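Local coordinates for protein formylmethanofuran--tetrahydromethanopterin formyltransferase (Methanosarcina barkeri, PDB 1M5S) that catalyses the reversible transfer of a formyl group from formylmethanofuran to tetrahydromethanopterin, an early step in making methane from carbon dioxide, at residues E82-E85 / E86-E90. Numbering follows the deposited sequence.
Sequences EALE and EQLLE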
loop_
_atom_site.group_PDB
_atom_site.type_symbol
_atom_site.label_atom_id
_atom_site.label_comp_id
_atom_site.label_asym_id
_atom_site.label_seq_id
_atom_site.Cartn_x
_atom_site.Cartn_y
_atom_site.Cartn_z
ATOM N N GLU A 82 5.364 -26.841 23.270
ATOM C CA GLU A 82 6.055 -27.702 22.311
ATOM C C GLU A 82 5.716 -27.304 20.878
ATOM O O GLU A 82 6.598 -27.215 20.018
ATOM C CB GLU A 82 5.662 -29.167 22.550
ATOM C CG GLU A 82 6.089 -30.144 21.447
ATOM C CD GLU A 82 5.467 -31.529 21.610
ATOM O OE1 GLU A 82 5.539 -32.093 22.725
ATOM O OE2 GLU A 82 4.913 -32.059 20.620
ATOM N N ALA A 83 4.429 -27.090 20.627
ATOM C CA ALA A 83 3.948 -26.673 19.317
ATOM C C ALA A 83 4.479 -25.294 18.915
ATOM O O ALA A 83 4.777 -25.059 17.746
ATOM C CB ALA A 83 2.423 -26.678 19.301
ATOM N N LEU A 84 4.651 -24.413 19.897
ATOM C CA LEU A 84 5.123 -23.050 19.664
ATOM C C LEU A 84 6.551 -22.996 19.123
ATOM O O LEU A 84 6.807 -22.333 18.118
ATOM C CB LEU A 84 5.035 -22.233 20.956
ATOM C CG LEU A 84 5.193 -20.721 20.789
ATOM C CD1 LEU A 84 4.224 -20.234 19.717
ATOM C CD2 LEU A 84 4.944 -20.008 22.109
ATOM N N GLU A 85 7.479 -23.660 19.812
ATOM C CA GLU A 85 8.863 -23.777 19.357
ATOM C C GLU A 85 8.903 -24.302 17.931
ATOM O O GLU A 85 9.644 -23.792 17.096
ATOM C CB GLU A 85 9.654 -24.718 20.280
ATOM C CG GLU A 85 11.088 -25.013 19.818
ATOM C CD GLU A 85 12.001 -25.484 20.946
ATOM O OE1 GLU A 85 11.614 -26.414 21.686
ATOM O OE2 GLU A 85 13.115 -24.932 21.084
ATOM N N GLU A 86 8.040 -25.270 17.644
ATOM C CA GLU A 86 7.925 -25.843 16.308
ATOM C C GLU A 86 7.471 -24.789 15.299
ATOM O O GLU A 86 8.056 -24.667 14.222
ATOM C CB GLU A 86 6.931 -27.009 16.330
ATOM C CG GLU A 86 6.893 -27.863 15.067
ATOM C CD GLU A 86 5.817 -28.944 15.122
ATOM O OE1 GLU A 86 5.394 -29.328 16.237
ATOM O OE2 GLU A 86 5.388 -29.410 14.047
ATOM N N GLN A 87 6.450 -24.015 15.670
ATOM C CA GLN A 87 5.893 -22.990 14.791
ATOM C C GLN A 87 6.890 -21.868 14.565
ATOM O O GLN A 87 6.999 -21.336 13.464
ATOM C CB GLN A 87 4.607 -22.415 15.378
ATOM C CG GLN A 87 3.398 -23.282 15.155
ATOM C CD GLN A 87 3.164 -23.597 13.695
ATOM O OE1 GLN A 87 2.821 -22.719 12.912
ATOM N NE2 GLN A 87 3.303 -24.868 13.330
ATOM N N LEU A 88 7.633 -21.530 15.613
ATOM C CA LEU A 88 8.689 -20.536 15.513
ATOM C C LEU A 88 9.769 -20.978 14.533
ATOM O O LEU A 88 10.169 -20.210 13.660
ATOM C CB LEU A 88 9.311 -20.287 16.882
ATOM C CG LEU A 88 8.450 -19.466 17.836
ATOM C CD1 LEU A 88 9.110 -19.402 19.200
ATOM C CD2 LEU A 88 8.256 -18.076 17.272
ATOM N N LEU A 89 10.181 -22.238 14.636
ATOM C CA LEU A 89 11.214 -22.783 13.764
ATOM C C LEU A 89 10.790 -22.736 12.309
ATOM O O LEU A 89 11.504 -22.197 11.474
ATOM C CB LEU A 89 11.557 -24.233 14.152
ATOM C CG LEU A 89 12.860 -24.453 14.917
ATOM C CD1 LEU A 89 14.005 -23.795 14.165
ATOM C CD2 LEU A 89 12.729 -23.868 16.312
ATOM N N GLU A 90 9.592 -23.239 12.030
ATOM C CA GLU A 90 9.106 -23.365 10.664
ATOM C C GLU A 90 8.759 -22.004 10.039
ATOM O O GLU A 90 9.050 -21.761 8.871
ATOM C CB GLU A 90 7.887 -24.291 10.639
ATOM C CG GLU A 90 8.248 -25.755 10.886
ATOM C CD GLU A 90 7.053 -26.679 10.896
ATOM O OE1 GLU A 90 6.183 -26.552 10.003
ATOM O OE2 GLU A 90 7.013 -27.562 11.783
HETATM O O HOH W 1 3.705 -26.722 15.722
#
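Gln-87 sets the base of its side chain, CB and CG, against the carbonyl oxygen of Ala-83, one helical turn earlier. CB faces two carbonyl oxygens of the preceding turn, those of Leu-84 and Ala-83, and CG comes to 3.4 Å from Ala-83 O. With chi1 at -80° CG lies beside the backbone N, and the bend at chi2 (-56°) then carries the amide away from the preceding turn. There NE2 donates to a water at 3.1 Å, and that water donates to Ala-83 O at 2.8 Å. The same oxygen accepts the backbone N-H of Gln-87 at 2.9 Å, so two bonds grip it. On the other side of the amide, OE1 accepts from Arg-91 NE; glutamine suits the place because it donates and accepts at once.

Leu-84 and Leu-88 are buried on the strand side, where branched apolar side chains fill the interface: Leu-84 CG stands 4.4 Å from Leu-88 CD1, while Leu-88 N bonds Leu-84 O at 2.8 Å. Partly exposed Glu-85 suits the helix flank, its methylene CG 4.0 Å from Leu-89 CD2 and its carboxylate OE2 in a long, weak ion pair with Lys-120.

Helix 81-95 lays Leu-84 and Leu-88 on strands 12-26 and 71-78, while Leu-89 meets helix 117-122 at Lys-120 and Leu-121. Gln-87 packs beside Pro-51 and Ala-52 and reaches Phe-43 of a second subunit, bringing this turn to an interface of the homotetramer.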